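Local coordinates for protein beta-lactamase (Klebsiella pneumoniae, PDB 6HUH) that probably hydrolyses the amide bond of beta-lactam antibiotics to give substituted beta-amino acids, as a class D serine beta-lactamase that confers antibiotic resistance, at residues 210-222 / 232-246. Sequence-based numbering, arbitrary orientation.
With SO4 (sulfate ion), chain C.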
ATOM      1  N   LEU A 210      37.886   5.776  -7.249  1.00121.96           N
ATOM      2  CA  LEU A 210      38.526   4.415  -7.309  1.00123.57           C
ATOM      3  C   LEU A 210      37.650   3.257  -6.777  1.00126.20           C
ATOM      4  O   LEU A 210      36.559   3.525  -6.201  1.00124.20           O
ATOM      5  CB  LEU A 210      39.960   4.373  -6.689  1.00125.71           C
ATOM      6  CG  LEU A 210      40.177   4.276  -5.164  1.00130.36           C
ATOM      7  CD1 LEU A 210      40.815   2.960  -4.787  1.00132.55           C
ATOM      8  CD2 LEU A 210      41.067   5.410  -4.671  1.00133.04           C
ATOM      9  N   ASP A 211      38.136   2.009  -6.948  1.00122.74           N
ATOM     10  CA  ASP A 211      37.390   0.830  -6.486  1.00121.02           C
ATOM     11  C   ASP A 211      37.280   0.909  -4.955  1.00120.58           C
ATOM     12  O   ASP A 211      38.306   1.064  -4.267  1.00121.46           O
ATOM     13  CB  ASP A 211      38.112  -0.464  -6.943  1.00125.20           C
ATOM     14  CG  ASP A 211      37.431  -1.777  -6.589  1.00132.24           C
ATOM     15  OD1 ASP A 211      36.199  -1.878  -6.775  1.00130.04           O
ATOM     16  OD2 ASP A 211      38.143  -2.724  -6.193  1.00139.32           O
ATOM     17  N   ARG A 212      36.030   0.862  -4.426  1.00111.44           N
ATOM     18  CA  ARG A 212      35.770   0.962  -2.987  1.00108.61           C
ATOM     19  C   ARG A 212      34.782  -0.081  -2.436  1.00107.14           C
ATOM     20  O   ARG A 212      34.888  -0.430  -1.258  1.00107.62           O
ATOM     21  CB  ARG A 212      35.320   2.378  -2.614  1.00105.38           C
ATOM     22  CG  ARG A 212      36.450   3.238  -2.055  1.00108.28           C
ATOM     23  CD  ARG A 212      36.379   4.680  -2.521  1.00103.96           C
ATOM     24  NE  ARG A 212      35.126   5.343  -2.146  1.00 98.08           N
ATOM     25  CZ  ARG A 212      34.219   5.780  -3.014  1.00100.15           C
ATOM     26  NH1 ARG A 212      33.114   6.373  -2.585  1.00 78.99           N
ATOM     27  NH2 ARG A 212      34.417   5.638  -4.320  1.00 83.16           N
ATOM     28  N   ASP A 213      33.833  -0.571  -3.274  1.00 98.38           N
ATOM     29  CA  ASP A 213      32.786  -1.540  -2.888  1.00 95.50           C
ATOM     30  C   ASP A 213      31.911  -0.960  -1.742  1.00 90.12           C
ATOM     31  O   ASP A 213      31.648  -1.611  -0.722  1.00 89.92           O
ATOM     32  CB  ASP A 213      33.392  -2.936  -2.581  1.00100.12           C
ATOM     33  CG  ASP A 213      32.426  -4.047  -2.191  1.00112.77           C
ATOM     34  OD1 ASP A 213      31.242  -3.979  -2.592  1.00111.92           O
ATOM     35  OD2 ASP A 213      32.857  -4.984  -1.488  1.00121.67           O
ATOM     36  N   GLN A 214      31.507   0.308  -1.929  1.00 78.68           N
ATOM     37  CA  GLN A 214      30.693   1.044  -0.971  1.00 73.75           C
ATOM     38  C   GLN A 214      29.279   1.257  -1.501  1.00 68.62           C
ATOM     39  O   GLN A 214      29.087   1.640  -2.653  1.00 67.36           O
ATOM     40  CB  GLN A 214      31.356   2.372  -0.579  1.00 74.48           C
ATOM     41  CG  GLN A 214      32.640   2.191   0.221  1.00 87.39           C
ATOM     42  CD  GLN A 214      33.136   3.484   0.817  1.00105.97           C
ATOM     43  OE1 GLN A 214      33.452   4.452   0.109  1.00103.22           O
ATOM     44  NE2 GLN A 214      33.236   3.518   2.138  1.00 93.39           N
ATOM     45  N   GLN A 215      28.307   1.020  -0.622  1.00 59.26           N
ATOM     46  CA  GLN A 215      26.881   1.159  -0.863  1.00 55.25           C
ATOM     47  C   GLN A 215      26.489   2.635  -0.878  1.00 51.66           C
ATOM     48  O   GLN A 215      26.983   3.404  -0.055  1.00 50.42           O
ATOM     49  CB  GLN A 215      26.132   0.448   0.277  1.00 57.02           C
ATOM     50  CG  GLN A 215      25.032  -0.497  -0.179  1.00 75.82           C
ATOM     51  CD  GLN A 215      24.257  -1.046   0.990  1.00101.18           C
ATOM     52  OE1 GLN A 215      23.046  -0.838   1.112  1.00 98.71           O
ATOM     53  NE2 GLN A 215      24.934  -1.758   1.882  1.00 94.77           N
ATOM     54  N   ILE A 216      25.594   3.026  -1.797  1.00 44.01           N
ATOM     55  CA  ILE A 216      25.055   4.386  -1.852  1.00 41.94           C
ATOM     56  C   ILE A 216      23.583   4.303  -1.488  1.00 44.04           C
ATOM     57  O   ILE A 216      22.793   3.682  -2.203  1.00 43.75           O
ATOM     58  CB  ILE A 216      25.251   5.170  -3.184  1.00 44.28           C
ATOM     59  CG1 ILE A 216      26.728   5.207  -3.625  1.00 46.43           C
ATOM     60  CG2 ILE A 216      24.651   6.594  -3.074  1.00 42.14           C
ATOM     61  CD1 ILE A 216      26.922   5.166  -5.106  1.00 57.77           C
ATOM     62  N   GLY A 217      23.245   4.901  -0.366  1.00 38.47           N
ATOM     63  CA  GLY A 217      21.871   4.967   0.092  1.00 36.65           C
ATOM     64  C   GLY A 217      21.268   6.253  -0.404  1.00 37.23           C
ATOM     65  O   GLY A 217      21.947   7.271  -0.455  1.00 38.01           O
ATOM     66  N   TRP A 218      20.042   6.222  -0.839  1.00 30.57           N
ATOM     67  CA  TRP A 218      19.438   7.455  -1.304  1.00 28.85           C
ATOM     68  C   TRP A 218      18.076   7.646  -0.632  1.00 30.57           C
ATOM     69  O   TRP A 218      17.296   6.706  -0.568  1.00 29.73           O
ATOM     70  CB  TRP A 218      19.168   7.392  -2.822  1.00 26.77           C
ATOM     71  CG  TRP A 218      20.274   7.584  -3.815  1.00 27.33           C
ATOM     72  CD1 TRP A 218      20.910   6.596  -4.512  1.00 30.54           C
ATOM     73  CD2 TRP A 218      20.609   8.815  -4.482  1.00 26.88           C
ATOM     74  NE1 TRP A 218      21.700   7.141  -5.500  1.00 29.70           N
ATOM     75  CE2 TRP A 218      21.542   8.501  -5.498  1.00 30.53           C
ATOM     76  CE3 TRP A 218      20.261  10.166  -4.275  1.00 27.13           C
ATOM     77  CZ2 TRP A 218      22.140   9.483  -6.290  1.00 29.21           C
ATOM     78  CZ3 TRP A 218      20.849  11.134  -5.062  1.00 28.09           C
ATOM     79  CH2 TRP A 218      21.774  10.790  -6.060  1.00 29.08           C
ATOM     80  N   PHE A 219      17.771   8.860  -0.192  1.00 27.03           N
ATOM     81  CA  PHE A 219      16.435   9.243   0.237  1.00 27.22           C
ATOM     82  C   PHE A 219      16.110  10.616  -0.320  1.00 32.38           C
ATOM     83  O   PHE A 219      16.570  11.646   0.188  1.00 32.94           O
ATOM     84  CB  PHE A 219      16.125   9.099   1.719  1.00 29.68           C
ATOM     85  CG  PHE A 219      14.623   9.187   1.873  1.00 31.67           C
ATOM     86  CD1 PHE A 219      13.787   8.233   1.292  1.00 33.41           C
ATOM     87  CD2 PHE A 219      14.038  10.269   2.517  1.00 35.27           C
ATOM     88  CE1 PHE A 219      12.403   8.349   1.369  1.00 34.32           C
ATOM     89  CE2 PHE A 219      12.646  10.366   2.621  1.00 38.52           C
ATOM     90  CZ  PHE A 219      11.840   9.410   2.033  1.00 35.47           C
ATOM     91  N   VAL A 220      15.402  10.602  -1.454  1.00 28.15           N
ATOM     92  CA  VAL A 220      15.064  11.787  -2.246  1.00 26.91           C
ATOM     93  C   VAL A 220      13.596  12.002  -2.249  1.00 31.19           C
ATOM     94  O   VAL A 220      12.859  11.029  -2.170  1.00 32.48           O
ATOM     95  CB  VAL A 220      15.666  11.732  -3.682  1.00 28.43           C
ATOM     96  CG1 VAL A 220      17.167  11.578  -3.618  1.00 27.80           C
ATOM     97  CG2 VAL A 220      15.069  10.610  -4.508  1.00 27.27           C
ATOM     98  N   GLY A 221      13.173  13.256  -2.302  1.00 26.90           N
ATOM     99  CA  GLY A 221      11.752  13.583  -2.282  1.00 26.58           C
ATOM    100  C   GLY A 221      11.427  14.991  -1.863  1.00 28.59           C
ATOM    101  O   GLY A 221      12.300  15.852  -1.815  1.00 27.89           O
ATOM    102  N   TRP A 222      10.167  15.238  -1.598  1.00 26.34           N
ATOM    103  CA  TRP A 222       9.711  16.561  -1.211  1.00 28.54           C
ATOM    104  C   TRP A 222       8.649  16.486  -0.158  1.00 33.97           C
ATOM    105  O   TRP A 222       8.026  15.450   0.011  1.00 34.61           O
ATOM    106  CB  TRP A 222       9.200  17.348  -2.433  1.00 28.62           C
ATOM    107  CG  TRP A 222       7.898  16.856  -3.006  1.00 30.31           C
ATOM    108  CD1 TRP A 222       6.644  17.331  -2.737  1.00 34.49           C
ATOM    109  CD2 TRP A 222       7.731  15.803  -3.960  1.00 29.44           C
ATOM    110  NE1 TRP A 222       5.709  16.652  -3.482  1.00 33.79           N
ATOM    111  CE2 TRP A 222       6.344  15.690  -4.225  1.00 33.74           C
ATOM    112  CE3 TRP A 222       8.620  14.916  -4.601  1.00 29.56           C
ATOM    113  CZ2 TRP A 222       5.827  14.735  -5.110  1.00 32.18           C
ATOM    114  CZ3 TRP A 222       8.103  13.970  -5.479  1.00 30.08           C
ATOM    115  CH2 TRP A 222       6.725  13.886  -5.724  1.00 31.18           C
ATOM    116  N   PHE A 232      14.434  17.635  -0.876  1.00 26.24           N
ATOM    117  CA  PHE A 232      15.481  17.089  -0.005  1.00 24.99           C
ATOM    118  C   PHE A 232      16.127  15.888  -0.691  1.00 25.92           C
ATOM    119  O   PHE A 232      15.443  15.093  -1.332  1.00 22.35           O
ATOM    120  CB  PHE A 232      14.965  16.742   1.407  1.00 26.90           C
ATOM    121  CG  PHE A 232      13.843  15.742   1.439  1.00 28.09           C
ATOM    122  CD1 PHE A 232      14.097  14.380   1.286  1.00 31.54           C
ATOM    123  CD2 PHE A 232      12.534  16.149   1.648  1.00 30.74           C
ATOM    124  CE1 PHE A 232      13.045  13.455   1.232  1.00 32.93           C
ATOM    125  CE2 PHE A 232      11.486  15.211   1.661  1.00 34.15           C
ATOM    126  CZ  PHE A 232      11.748  13.872   1.431  1.00 31.94           C
ATOM    127  N   VAL A 233      17.453  15.795  -0.597  1.00 23.55           N
ATOM    128  CA  VAL A 233      18.244  14.730  -1.200  1.00 23.44           C
ATOM    129  C   VAL A 233      19.270  14.318  -0.158  1.00 29.99           C
ATOM    130  O   VAL A 233      19.933  15.182   0.427  1.00 30.56           O
ATOM    131  CB  VAL A 233      18.926  15.168  -2.534  1.00 27.79           C
ATOM    132  CG1 VAL A 233      19.709  14.022  -3.160  1.00 27.42           C
ATOM    133  CG2 VAL A 233      17.926  15.727  -3.543  1.00 27.74           C
ATOM    134  N   HIS A 234      19.398  13.009   0.099  1.00 27.53           N
ATOM    135  CA  HIS A 234      20.387  12.515   1.064  1.00 27.76           C
ATOM    136  C   HIS A 234      21.049  11.220   0.617  1.00 31.02           C
ATOM    137  O   HIS A 234      20.362  10.315   0.155  1.00 29.63           O
ATOM    138  CB  HIS A 234      19.788  12.399   2.471  1.00 28.87           C
ATOM    139  CG  HIS A 234      20.744  11.965   3.545  1.00 32.72           C
ATOM    140  ND1 HIS A 234      21.923  12.633   3.779  1.00 34.69           N
ATOM    141  CD2 HIS A 234      20.622  10.974   4.460  1.00 34.42           C
ATOM    142  CE1 HIS A 234      22.495  12.019   4.800  1.00 34.53           C
ATOM    143  NE2 HIS A 234      21.746  11.016   5.243  1.00 34.91           N
ATOM    144  N   THR A 235      22.386  11.139   0.744  1.00 28.60           N
ATOM    145  CA  THR A 235      23.144   9.929   0.405  1.00 28.28           C
ATOM    146  C   THR A 235      23.877   9.374   1.604  1.00 34.48           C
ATOM    147  O   THR A 235      24.338  10.137   2.454  1.00 35.37           O
ATOM    148  CB  THR A 235      24.095  10.111  -0.768  1.00 26.52           C
ATOM    149  OG1 THR A 235      25.012  11.137  -0.446  1.00 29.94           O
ATOM    150  CG2 THR A 235      23.380  10.409  -2.072  1.00 25.84           C
ATOM    151  N   VAL A 236      23.986   8.046   1.666  1.00 31.26           N
ATOM    152  CA  VAL A 236      24.716   7.358   2.723  1.00 32.85           C
ATOM    153  C   VAL A 236      25.754   6.497   2.035  1.00 40.42           C
ATOM    154  O   VAL A 236      25.398   5.593   1.273  1.00 41.35           O
ATOM    155  CB  VAL A 236      23.803   6.507   3.645  1.00 36.06           C
ATOM    156  CG1 VAL A 236      24.622   5.616   4.567  1.00 36.35           C
ATOM    157  CG2 VAL A 236      22.861   7.386   4.447  1.00 36.05           C
ATOM    158  N   ILE A 237      27.025   6.763   2.296  1.00 37.65           N
ATOM    159  CA  ILE A 237      28.077   5.929   1.734  1.00 38.53           C
ATOM    160  C   ILE A 237      28.646   5.085   2.873  1.00 44.30           C
ATOM    161  O   ILE A 237      29.154   5.636   3.857  1.00 46.26           O
ATOM    162  CB  ILE A 237      29.137   6.707   0.877  1.00 41.34           C
ATOM    163  CG1 ILE A 237      28.564   7.112  -0.522  1.00 39.67           C
ATOM    164  CG2 ILE A 237      30.402   5.868   0.683  1.00 42.52           C
ATOM    165  CD1 ILE A 237      27.675   8.353  -0.599  1.00 36.76           C
ATOM    166  N   GLN A 238      28.501   3.759   2.766  1.00 39.41           N
ATOM    167  CA  GLN A 238      28.952   2.831   3.793  1.00 40.68           C
ATOM    168  C   GLN A 238      29.344   1.472   3.234  1.00 47.54           C
ATOM    169  O   GLN A 238      29.022   1.138   2.096  1.00 45.20           O
ATOM    170  CB  GLN A 238      27.859   2.652   4.871  1.00 41.99           C
ATOM    171  CG  GLN A 238      26.476   2.314   4.312  1.00 58.64           C
ATOM    172  CD  GLN A 238      25.800   1.186   5.039  1.00 85.69           C
ATOM    173  OE1 GLN A 238      25.031   1.408   5.979  1.00 83.52           O
ATOM    174  NE2 GLN A 238      26.031  -0.047   4.591  1.00 80.30           N
ATOM    175  N   LYS A 239      30.034   0.683   4.066  1.00 49.74           N
ATOM    176  CA  LYS A 239      30.404  -0.695   3.788  1.00 52.38           C
ATOM    177  C   LYS A 239      29.135  -1.475   4.167  1.00 60.46           C
ATOM    178  O   LYS A 239      28.538  -1.173   5.209  1.00 59.79           O
ATOM    179  CB  LYS A 239      31.565  -1.122   4.701  1.00 57.11           C
ATOM    180  CG  LYS A 239      32.388  -2.318   4.209  1.00 80.65           C
ATOM    181  CD  LYS A 239      31.793  -3.709   4.533  1.00 93.93           C
ATOM    182  CE  LYS A 239      31.976  -4.170   5.960  1.00104.75           C
ATOM    183  NZ  LYS A 239      31.156  -5.378   6.254  1.00106.92           N
ATOM    184  N   PRO A 240      28.675  -2.453   3.357  1.00 60.05           N
ATOM    185  CA  PRO A 240      27.464  -3.192   3.741  1.00 60.98           C
ATOM    186  C   PRO A 240      27.626  -3.872   5.100  1.00 69.68           C
ATOM    187  O   PRO A 240      28.713  -4.358   5.407  1.00 71.07           O
ATOM    188  CB  PRO A 240      27.279  -4.204   2.597  1.00 62.88           C
ATOM    189  CG  PRO A 240      28.613  -4.299   1.941  1.00 67.89           C
ATOM    190  CD  PRO A 240      29.224  -2.945   2.077  1.00 62.37           C
ATOM    191  N   GLY A 241      26.567  -3.844   5.910  1.00 68.09           N
ATOM    192  CA  GLY A 241      26.568  -4.451   7.235  1.00 70.27           C
ATOM    193  C   GLY A 241      25.565  -3.868   8.211  1.00 74.65           C
ATOM    194  O   GLY A 241      25.539  -2.649   8.433  1.00 74.25           O
ATOM    195  N   LYS A 242      24.755  -4.774   8.816  1.00 70.66           N
ATOM    196  CA  LYS A 242      23.699  -4.574   9.817  1.00 69.39           C
ATOM    197  C   LYS A 242      22.538  -3.693   9.332  1.00 71.75           C
ATOM    198  O   LYS A 242      21.385  -4.150   9.373  1.00 70.98           O
ATOM    199  CB  LYS A 242      24.255  -4.086  11.164  1.00 71.26           C
ATOM    200  CG  LYS A 242      25.137  -5.123  11.839  1.00 74.75           C
ATOM    201  CD  LYS A 242      25.321  -4.860  13.315  1.00 79.14           C
ATOM    202  CE  LYS A 242      26.401  -5.734  13.897  1.00 85.96           C
ATOM    203  NZ  LYS A 242      26.352  -5.745  15.382  1.00 99.91           N
ATOM    204  N   GLN A 243      22.825  -2.444   8.895  1.00 67.24           N
ATOM    205  CA  GLN A 243      21.796  -1.528   8.393  1.00 65.52           C
ATOM    206  C   GLN A 243      21.919  -1.304   6.889  1.00 66.58           C
ATOM    207  O   GLN A 243      23.035  -1.213   6.371  1.00 66.76           O
ATOM    208  CB  GLN A 243      21.819  -0.186   9.142  1.00 66.97           C
ATOM    209  CG  GLN A 243      21.235  -0.238  10.557  1.00 87.96           C
ATOM    210  CD  GLN A 243      21.075   1.136  11.169  1.00110.01           C
ATOM    211  OE1 GLN A 243      21.834   1.542  12.056  1.00106.78           O
ATOM    212  NE2 GLN A 243      20.064   1.877  10.728  1.00101.76           N
ATOM    213  N   PHE A 244      20.771  -1.246   6.183  1.00 60.23           N
ATOM    214  CA  PHE A 244      20.748  -0.981   4.741  1.00 57.47           C
ATOM    215  C   PHE A 244      20.992   0.500   4.573  1.00 56.29           C
ATOM    216  O   PHE A 244      20.272   1.286   5.191  1.00 56.23           O
ATOM    217  CB  PHE A 244      19.388  -1.334   4.122  1.00 58.57           C
ATOM    218  CG  PHE A 244      19.198  -2.766   3.684  1.00 61.42           C
ATOM    219  CD1 PHE A 244      19.960  -3.304   2.649  1.00 65.23           C
ATOM    220  CD2 PHE A 244      18.203  -3.555   4.252  1.00 64.40           C
ATOM    221  CE1 PHE A 244      19.758  -4.620   2.218  1.00 67.04           C
ATOM    222  CE2 PHE A 244      18.005  -4.870   3.824  1.00 68.30           C
ATOM    223  CZ  PHE A 244      18.782  -5.394   2.810  1.00 66.65           C
ATOM    224  N   ALA A 245      22.007   0.876   3.763  1.00 48.34           N
ATOM    225  CA  ALA A 245      22.400   2.260   3.466  1.00 45.39           C
ATOM    226  C   ALA A 245      21.236   3.230   3.234  1.00 45.55           C
ATOM    227  O   ALA A 245      21.237   4.298   3.844  1.00 45.55           O
ATOM    228  CB  ALA A 245      23.351   2.291   2.284  1.00 45.78           C
ATOM    229  N   SER A 246      20.240   2.857   2.384  1.00 39.61           N
ATOM    230  CA  SER A 246      19.057   3.678   2.072  1.00 38.08           C
ATOM    231  C   SER A 246      18.059   3.834   3.238  1.00 42.79           C
ATOM    232  O   SER A 246      17.325   4.831   3.287  1.00 42.33           O
ATOM    233  CB  SER A 246      18.341   3.148   0.840  1.00 39.71           C
ATOM    234  OG  SER A 246      17.875   1.834   1.093  1.00 51.87           O
TER
HETATM  235  S   SO4 C 301      15.957   0.001  -2.173  1.00 88.83           S
HETATM  236  O1  SO4 C 301      15.892  -1.451  -2.368  1.00 90.26           O
HETATM  237  O2  SO4 C 301      16.960   0.338  -1.161  1.00 88.10           O
HETATM  238  O3  SO4 C 301      16.338   0.622  -3.430  1.00 88.72           O
HETATM  239  O4  SO4 C 301      14.648   0.495  -1.749  1.00 88.46           O
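Gln215 pairs with Gln238 at one end of an antiparallel strand contact, and Gly221 with Phe232 at the other. The axes of 215-222 and 232-238 approach to 4.4 Å, with their directions 161° apart. Gln215, Gly217, Phe219 and Gly221 each give their N-H to the facing carbonyl, as in Gly217 N to Val236 O at 2.8 Å. The return bonds run from Gln238, Val236 and Phe232, with a weak one from His234. These strands form a hairpin at the centre of the antiparallel sheet of the penicillin-binding transpeptidase fold, between strands 192-201 and 26-30.

On the face with Ile216, Trp218 and Val220, Thr235 CG2 lies over the six-membered ring of Trp218, 3.9 Å from its centroid, in a CH-pi contact. Val233 CG1 meets the ring edge near its plane, 3.6 Å from Trp218 CZ3. Trp218 NE1 is hydrogen-bonded to Pro48 O, and the Trp218 side chain is about 8 Å from that of Ser51, the predicted acylated serine.

The other face is covered by helix 245-264. Phe232 CG sits between its own backbone N and carbonyl carbon (chi1 59°), which folds the ring over Gly221. Gly221 CA makes a CH-pi contact with the ring. The Phe219 and Phe232 rings are nearly parallel, 25° apart, but slid so far that they barely overlap. Both also touch Val253. His234 bonds Cys26 O through ND1 and Glu252 through NE2.

Ala245 and Ser246 lie beside Gly217, with Gly217 CA 3.5 Å from Ser246 N. Gln215 extends beyond CG to put OE1 near Ala245 N, a weak bond of 3.3 Å. Ser246 OG donates to O2 of a sulfate ion, probably from the crystallisation liquor, that Thr198 and Ser101 also bind.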